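Local coordinates for protein beta-lactamase (Chitinophaga pinensis, PDB 6N36) that probably hydrolyses the amide bond of the beta-lactam ring in antibiotics, using a site that holds two zinc ions, at residues 181-186 against 220-225; 148-153 against 169-174. One frame throughout, in Å; residues are numbered along the deposited sequence.

How the contacts relate
From the N terminus, contact 2 closes first: residues 148-153 and 169-174 belong to strands 150-156 and 165-172, which follow each other in the chain and pair antiparallel, so the loop is a beta hairpin; the 15 residues between the segments contain no helix. The chain then turns into strand 177-182, where contact 1 begins. Its 33-residue loop carries helix 203-215 and returns as strand 221-223. The two contacts are therefore in series, neither nested nor crossed. They belong to one five-stranded mixed sheet, in which strands 165-172 and 177-182 are neighbours. Their centres lie about 16 Å apart, yet they touch directly, with Ile182 CG1 packed 3.8 Å from Phe169 CE1.

Contact 1: residues 181-186 against 220-225; sequences LIANIP and DLWLAP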
ATOM      1  N   LEU A 181      -0.082  10.090  -5.516  1.00 21.44           N
ATOM      2  CA  LEU A 181       0.925   9.073  -5.135  1.00 19.83           C
ATOM      3  C   LEU A 181       0.381   8.315  -3.927  1.00 18.80           C
ATOM      4  O   LEU A 181       0.061   8.953  -2.904  1.00 20.76           O
ATOM      5  CB  LEU A 181       2.224   9.788  -4.797  1.00 20.40           C
ATOM      6  CG  LEU A 181       3.295   8.878  -4.159  1.00 20.44           C
ATOM      7  CD1 LEU A 181       3.787   7.847  -5.154  1.00 21.44           C
ATOM      8  CD2 LEU A 181       4.487   9.705  -3.648  1.00 21.81           C
ATOM      9  N   ILE A 182       0.306   7.008  -4.068  1.00 18.88           N
ATOM     10  CA  ILE A 182       0.113   6.099  -2.902  1.00 18.00           C
ATOM     11  C   ILE A 182       1.536   5.587  -2.605  1.00 18.80           C
ATOM     12  O   ILE A 182       2.069   4.764  -3.391  1.00 17.92           O
ATOM     13  CB  ILE A 182      -0.870   4.969  -3.208  1.00 17.88           C
ATOM     14  CG1 ILE A 182      -2.265   5.500  -3.601  1.00 19.47           C
ATOM     15  CG2 ILE A 182      -0.921   4.013  -2.018  1.00 18.96           C
ATOM     16  CD1 ILE A 182      -2.951   6.327  -2.594  1.00 21.31           C
ATOM     17  N   ALA A 183       2.134   6.167  -1.586  1.00 19.45           N
ATOM     18  CA  ALA A 183       3.572   6.057  -1.278  1.00 19.29           C
ATOM     19  C   ALA A 183       3.822   4.950  -0.280  1.00 21.07           C
ATOM     20  O   ALA A 183       3.270   5.049   0.840  1.00 22.53           O
ATOM     21  CB  ALA A 183       4.114   7.347  -0.714  1.00 20.25           C
ATOM     22  N   ASN A 184       4.711   4.019  -0.594  1.00 19.16           N
ATOM     23  CA  ASN A 184       5.195   3.080   0.434  1.00 18.80           C
ATOM     24  C   ASN A 184       6.406   3.688   1.128  1.00 19.21           C
ATOM     25  O   ASN A 184       7.462   3.733   0.599  1.00 19.96           O
ATOM     26  CB  ASN A 184       5.495   1.700  -0.138  1.00 19.31           C
ATOM     27  CG  ASN A 184       5.490   0.699   0.991  1.00 21.54           C
ATOM     28  OD1 ASN A 184       4.418   0.199   1.378  1.00 21.78           O
ATOM     29  ND2 ASN A 184       6.676   0.413   1.564  1.00 20.55           N
ATOM     30  N   ILE A 185       6.206   4.120   2.354  1.00 21.40           N
ATOM     31  CA  ILE A 185       7.230   4.889   3.101  1.00 21.86           C
ATOM     32  C   ILE A 185       8.316   3.904   3.496  1.00 22.75           C
ATOM     33  O   ILE A 185       8.055   2.773   3.897  1.00 23.82           O
ATOM     34  CB  ILE A 185       6.586   5.586   4.314  1.00 24.51           C
ATOM     35  CG1 ILE A 185       5.605   6.678   3.870  1.00 24.34           C
ATOM     36  CG2 ILE A 185       7.656   6.134   5.270  1.00 25.61           C
ATOM     37  CD1 ILE A 185       6.137   7.742   2.967  1.00 25.52           C
ATOM     38  N   PRO A 186       9.593   4.268   3.300  1.00 20.59           N
ATOM     39  CA  PRO A 186      10.708   3.354   3.542  1.00 20.71           C
ATOM     40  C   PRO A 186      11.091   3.244   5.020  1.00 21.23           C
ATOM     41  O   PRO A 186      12.204   3.544   5.416  1.00 20.88           O
ATOM     42  CB  PRO A 186      11.810   3.944   2.679  1.00 21.43           C
ATOM     43  CG  PRO A 186      11.542   5.419   2.754  1.00 22.57           C
ATOM     44  CD  PRO A 186      10.040   5.513   2.631  1.00 20.87           C
ATOM     45  N   ASP A 220       0.532  15.771  -6.928  1.00 26.82           N
ATOM     46  CA  ASP A 220      -0.304  16.781  -6.251  1.00 27.65           C
ATOM     47  C   ASP A 220      -0.681  16.311  -4.850  1.00 26.21           C
ATOM     48  O   ASP A 220      -0.658  17.126  -3.909  1.00 28.48           O
ATOM     49  CB  ASP A 220      -1.560  17.059  -7.087  1.00 29.14           C
ATOM     50  CG  ASP A 220      -1.232  17.632  -8.463  1.00 32.02           C
ATOM     51  OD1 ASP A 220      -0.460  18.603  -8.488  1.00 36.19           O
ATOM     52  OD2 ASP A 220      -1.680  17.061  -9.486  1.00 32.48           O
ATOM     53  N   LEU A 221      -1.177  15.069  -4.760  1.00 25.16           N
ATOM     54  CA  LEU A 221      -1.747  14.552  -3.499  1.00 24.18           C
ATOM     55  C   LEU A 221      -0.975  13.276  -3.118  1.00 22.92           C
ATOM     56  O   LEU A 221      -0.581  12.569  -4.015  1.00 23.09           O
ATOM     57  CB  LEU A 221      -3.217  14.200  -3.688  1.00 24.32           C
ATOM     58  CG  LEU A 221      -4.110  15.253  -4.340  1.00 25.40           C
ATOM     59  CD1 LEU A 221      -5.538  14.732  -4.376  1.00 25.60           C
ATOM     60  CD2 LEU A 221      -4.025  16.575  -3.577  1.00 26.42           C
ATOM     61  N   TRP A 222      -0.855  12.993  -1.838  1.00 23.41           N
ATOM     62  CA  TRP A 222      -0.239  11.701  -1.421  1.00 21.83           C
ATOM     63  C   TRP A 222      -0.966  11.083  -0.251  1.00 21.79           C
ATOM     64  O   TRP A 222      -1.406  11.806   0.617  1.00 22.23           O
ATOM     65  CB  TRP A 222       1.268  11.816  -1.175  1.00 22.87           C
ATOM     66  CG  TRP A 222       1.695  12.541   0.070  1.00 23.19           C
ATOM     67  CD1 TRP A 222       1.704  13.894   0.300  1.00 24.31           C
ATOM     68  CD2 TRP A 222       2.250  11.939   1.251  1.00 22.93           C
ATOM     69  NE1 TRP A 222       2.168  14.155   1.566  1.00 24.78           N
ATOM     70  CE2 TRP A 222       2.545  12.975   2.162  1.00 24.28           C
ATOM     71  CE3 TRP A 222       2.546  10.615   1.616  1.00 22.67           C
ATOM     72  CZ2 TRP A 222       3.102  12.737   3.418  1.00 24.23           C
ATOM     73  CZ3 TRP A 222       3.135  10.394   2.837  1.00 23.00           C
ATOM     74  CH2 TRP A 222       3.383  11.437   3.733  1.00 23.11           C
ATOM     75  N   LEU A 223      -0.918   9.753  -0.220  1.00 20.80           N
ATOM     76  CA  LEU A 223      -1.403   8.963   0.932  1.00 20.47           C
ATOM     77  C   LEU A 223      -0.432   7.794   1.059  1.00 20.00           C
ATOM     78  O   LEU A 223       0.432   7.616   0.230  1.00 20.13           O
ATOM     79  CB  LEU A 223      -2.850   8.495   0.753  1.00 22.01           C
ATOM     80  CG  LEU A 223      -3.908   9.620   0.651  1.00 22.32           C
ATOM     81  CD1 LEU A 223      -4.074  10.050  -0.782  1.00 24.84           C
ATOM     82  CD2 LEU A 223      -5.231   9.177   1.206  1.00 23.96           C
ATOM     83  N   ALA A 224      -0.559   7.067   2.138  1.00 19.21           N
ATOM     84  CA  ALA A 224       0.371   5.971   2.463  1.00 19.44           C
ATOM     85  C   ALA A 224      -0.398   4.864   3.179  1.00 19.57           C
ATOM     86  O   ALA A 224      -1.558   5.026   3.511  1.00 20.34           O
ATOM     87  CB  ALA A 224       1.495   6.516   3.327  1.00 20.03           C
ATOM     88  N   PRO A 225       0.252   3.705   3.403  1.00 19.43           N
ATOM     89  CA  PRO A 225      -0.438   2.546   3.930  1.00 19.27           C
ATOM     90  C   PRO A 225      -0.816   2.646   5.405  1.00 18.92           C
ATOM     91  O   PRO A 225      -1.636   1.859   5.797  1.00 20.31           O
ATOM     92  CB  PRO A 225       0.561   1.405   3.721  1.00 21.33           C
ATOM     93  CG  PRO A 225       1.405   1.844   2.567  1.00 21.09           C
ATOM     94  CD  PRO A 225       1.558   3.330   2.795  1.00 20.77           C
TER
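The side chains of Ile185 and Trp222 cross at about a right angle; CD1 of Ile185 comes within 4.0 Å of CZ3 of Trp222, oblique to the ring. With chi1 at 73° putting CG of Trp222 between the backbone N and the carbonyl carbon, chi2 of -76° turns the six-membered ring past Ala183 towards Ile185. Ala183 adds its CB, also oblique to the ring. The indole orientation is fixed further by NE1, hydrogen-bonded to Asp249 O, and by an edge-to-face stack with Tyr253 of helix 250-268. One carbon back along the same branch, CG1 of Ile185 rests 4.1 Å from CB of Ala224.

On the other face of the sheet, Ile182 crosses Leu223 obliquely, with CD1 of Ile182 lying 4.0 Å from CB of Leu223. The parallel pairing beneath these side chains rests on three backbone bonds. Leu181 N donates to Leu221 O, Leu223 N donates to Leu181 O, and Ala183 N gives the straightest of them to Leu223 O (2.9 Å, 174° at the hydrogen).

Beyond the paired residues the packing is close: Ala183 O lies 3.1 Å from Pro225 CD. Asn184 crosses Pro225 at about a right angle, bringing its OD1 within 3.6 Å of Pro225 CG. That same OD1 is hydrogen-bonded to ND1 of His83, a zinc ligand, so Asn184 is a second-shell residue, while Pro225 immediately precedes the ligand His226 and its side chain is about 5 Å from a zinc ion. Parallel strands 177-182 and 221-223, linked through helix 203-215, form a beta-alpha-beta crossover whose C-terminal ends run into the dizinc site of the metallo-beta-lactamase fold.

Contact 2: residues 148-153 against 169-174; sequences GGMKIV and FDVKDA
Strands 150-153 and 169-172 run antiparallel but splayed, their directions 149° apart and their axes 6.0 Å apart at closest approach. Ile152 and Phe169 are the nearest pair, with CA atoms 4.7 Å apart. Next to them no direct backbone bond spans Lys151 and Asp170: Lys151 N and Asp170 O are separated by 5.7 Å. Two waters fill the gap. One donates to Lys151 O and accepts from Asp170 N; the other accepts from Lys151 N and donates to Asp170 O at 2.8 Å. Each amide and carbonyl facing the gap thus has a water partner.

This is the frayed part of the beta hairpin formed by strands 150-156 and 165-172 in the five-stranded sheet; further along, Val153 and Leu168 are joined by a direct backbone hydrogen bond.

The apolar contacts lie on the face that carries Ile152 and Phe169. These two side chains lie side by side and point the same way, CG1 of Ile152 standing 4.0 Å from CB of Phe169. Met150 is bent at chi2 and chi3 (-60° and -57°), folding its terminal methyl across to the other strand, where CE lies 4.0 Å from CD2 of Phe169, oblique to the ring, and only 3.2 Å from Asp170 O. Val171 CG1 borders the Phe169 ring at its edge, in plane. Ile42, from strand 40-42 of the other sheet, packs on Met150, Ile152 and Phe169 alike, whereas Asp170 sends OD1 into a salt bridge with Lys179 NZ on the adjacent strand 177-182.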
ATOM      1  N   GLY A 148     -10.441   0.671 -17.734  1.00 27.47           N
ATOM      2  CA  GLY A 148     -11.553   1.644 -17.816  1.00 26.69           C
ATOM      3  C   GLY A 148     -11.097   3.102 -17.843  1.00 27.05           C
ATOM      4  O   GLY A 148     -11.790   3.958 -17.260  1.00 27.81           O
ATOM      5  N   GLY A 149     -10.007   3.405 -18.574  1.00 27.74           N
ATOM      6  CA  GLY A 149      -9.525   4.792 -18.732  1.00 28.65           C
ATOM      7  C   GLY A 149      -8.456   5.171 -17.732  1.00 27.79           C
ATOM      8  O   GLY A 149      -7.829   6.222 -17.937  1.00 29.07           O
ATOM      9  N   MET A 150      -8.291   4.411 -16.644  1.00 26.37           N
ATOM     10  CA  MET A 150      -7.249   4.673 -15.626  1.00 26.25           C
ATOM     11  C   MET A 150      -5.926   4.075 -16.072  1.00 26.62           C
ATOM     12  O   MET A 150      -5.901   2.970 -16.660  1.00 27.88           O
ATOM     13  CB  MET A 150      -7.622   4.069 -14.261  1.00 26.27           C
ATOM     14  CG  MET A 150      -8.674   4.831 -13.611  1.00 26.89           C
ATOM     15  SD  MET A 150      -8.366   6.545 -13.236  1.00 30.00           S
ATOM     16  CE  MET A 150      -6.905   6.295 -12.227  1.00 27.92           C
ATOM     17  N   LYS A 151      -4.874   4.807 -15.745  1.00 26.66           N
ATOM     18  CA  LYS A 151      -3.476   4.365 -15.935  1.00 27.60           C
ATOM     19  C   LYS A 151      -2.732   4.542 -14.613  1.00 25.80           C
ATOM     20  O   LYS A 151      -2.559   5.664 -14.146  1.00 26.97           O
ATOM     21  CB  LYS A 151      -2.796   5.170 -17.049  1.00 30.69           C
ATOM     22  CG  LYS A 151      -1.358   4.755 -17.262  1.00 33.84           C
ATOM     23  CD  LYS A 151      -0.690   5.310 -18.513  1.00 39.24           C
ATOM     24  CE  LYS A 151       0.757   4.850 -18.594  1.00 42.06           C
ATOM     25  NZ  LYS A 151       1.299   4.924 -19.976  1.00 48.99           N
ATOM     26  N   ILE A 152      -2.353   3.430 -14.022  1.00 25.94           N
ATOM     27  CA  ILE A 152      -1.591   3.421 -12.763  1.00 25.21           C
ATOM     28  C   ILE A 152      -0.162   2.995 -13.087  1.00 24.72           C
ATOM     29  O   ILE A 152       0.020   1.926 -13.679  1.00 27.35           O
ATOM     30  CB  ILE A 152      -2.248   2.434 -11.793  1.00 25.38           C
ATOM     31  CG1 ILE A 152      -3.688   2.807 -11.457  1.00 27.30           C
ATOM     32  CG2 ILE A 152      -1.369   2.304 -10.558  1.00 24.61           C
ATOM     33  CD1 ILE A 152      -4.433   1.624 -10.862  1.00 28.95           C
ATOM     34  N   VAL A 153       0.802   3.797 -12.671  1.00 24.68           N
ATOM     35  CA  VAL A 153       2.228   3.427 -12.826  1.00 23.85           C
ATOM     36  C   VAL A 153       2.815   2.912 -11.501  1.00 22.42           C
ATOM     37  O   VAL A 153       2.618   3.572 -10.471  1.00 22.69           O
ATOM     38  CB  VAL A 153       3.026   4.605 -13.383  1.00 26.15           C
ATOM     39  CG1 VAL A 153       4.500   4.224 -13.447  1.00 27.04           C
ATOM     40  CG2 VAL A 153       2.496   5.025 -14.743  1.00 28.24           C
ATOM     41  N   PHE A 169      -0.912   7.857 -10.226  1.00 22.10           N
ATOM     42  CA  PHE A 169      -2.035   7.874 -11.194  1.00 23.35           C
ATOM     43  C   PHE A 169      -2.731   9.218 -11.136  1.00 23.33           C
ATOM     44  O   PHE A 169      -2.853   9.872 -10.078  1.00 23.67           O
ATOM     45  CB  PHE A 169      -3.046   6.737 -10.944  1.00 22.16           C
ATOM     46  CG  PHE A 169      -3.517   6.601  -9.514  1.00 21.19           C
ATOM     47  CD1 PHE A 169      -2.743   5.914  -8.602  1.00 19.95           C
ATOM     48  CD2 PHE A 169      -4.666   7.203  -9.066  1.00 20.66           C
ATOM     49  CE1 PHE A 169      -3.150   5.808  -7.292  1.00 20.28           C
ATOM     50  CE2 PHE A 169      -5.065   7.121  -7.743  1.00 20.26           C
ATOM     51  CZ  PHE A 169      -4.298   6.422  -6.857  1.00 20.82           C
ATOM     52  N   ASP A 170      -3.307   9.569 -12.275  1.00 26.04           N
ATOM     53  CA  ASP A 170      -4.159  10.772 -12.408  1.00 28.07           C
ATOM     54  C   ASP A 170      -5.622  10.418 -12.139  1.00 25.94           C
ATOM     55  O   ASP A 170      -6.108   9.365 -12.641  1.00 27.55           O
ATOM     56  CB  ASP A 170      -4.032  11.380 -13.806  1.00 28.92           C
ATOM     57  CG  ASP A 170      -2.666  11.994 -14.069  1.00 34.25           C
ATOM     58  OD1 ASP A 170      -1.876  12.208 -13.103  1.00 34.03           O
ATOM     59  OD2 ASP A 170      -2.384  12.282 -15.267  1.00 39.39           O
ATOM     60  N   VAL A 171      -6.289  11.260 -11.356  1.00 25.65           N
ATOM     61  CA  VAL A 171      -7.767  11.208 -11.191  1.00 26.03           C
ATOM     62  C   VAL A 171      -8.341  12.567 -11.631  1.00 27.72           C
ATOM     63  O   VAL A 171      -7.729  13.614 -11.389  1.00 27.92           O
ATOM     64  CB  VAL A 171      -8.225  10.847  -9.767  1.00 25.40           C
ATOM     65  CG1 VAL A 171      -7.653   9.501  -9.361  1.00 25.27           C
ATOM     66  CG2 VAL A 171      -7.854  11.898  -8.739  1.00 26.63           C
ATOM     67  N   LYS A 172      -9.524  12.510 -12.196  1.00 29.37           N
ATOM     68  CA  LYS A 172     -10.254  13.704 -12.717  1.00 32.84           C
ATOM     69  C   LYS A 172     -11.524  13.897 -11.894  1.00 31.27           C
ATOM     70  O   LYS A 172     -12.234  12.903 -11.695  1.00 31.82           O
ATOM     71  CB  LYS A 172     -10.657  13.429 -14.161  1.00 35.45           C
ATOM     72  CG  LYS A 172      -9.516  13.312 -15.159  1.00 40.91           C
ATOM     73  CD  LYS A 172     -10.027  12.962 -16.542  1.00 45.91           C
ATOM     74  CE  LYS A 172      -8.992  13.134 -17.632  1.00 49.76           C
ATOM     75  NZ  LYS A 172      -9.437  12.427 -18.851  1.00 52.90           N
ATOM     76  N   ASP A 173     -11.809  15.098 -11.406  1.00 32.47           N
ATOM     77  CA  ASP A 173     -13.170  15.391 -10.855  1.00 31.57           C
ATOM     78  C   ASP A 173     -13.832  16.457 -11.751  1.00 34.13           C
ATOM     79  O   ASP A 173     -13.307  16.716 -12.848  1.00 34.01           O
ATOM     80  CB  ASP A 173     -13.087  15.696  -9.355  1.00 31.20           C
ATOM     81  CG  ASP A 173     -12.396  17.003  -8.982  1.00 32.42           C
ATOM     82  OD1 ASP A 173     -12.205  17.878  -9.905  1.00 34.22           O
ATOM     83  OD2 ASP A 173     -12.174  17.188  -7.782  1.00 32.72           O
ATOM     84  N   ALA A 174     -14.949  17.017 -11.306  1.00 35.37           N
ATOM     85  CA  ALA A 174     -15.698  18.051 -12.049  1.00 38.06           C
ATOM     86  C   ALA A 174     -14.830  19.292 -12.296  1.00 41.07           C
ATOM     87  O   ALA A 174     -15.146  20.056 -13.238  1.00 43.37           O
ATOM     88  CB  ALA A 174     -16.965  18.373 -11.288  1.00 37.59           C
TER
HETATM   89  O   HOH W   1      -2.623   8.353 -14.765  1.00 29.33           O
HETATM   90  O   HOH W   2      -5.302   7.753 -14.760  1.00 36.01           O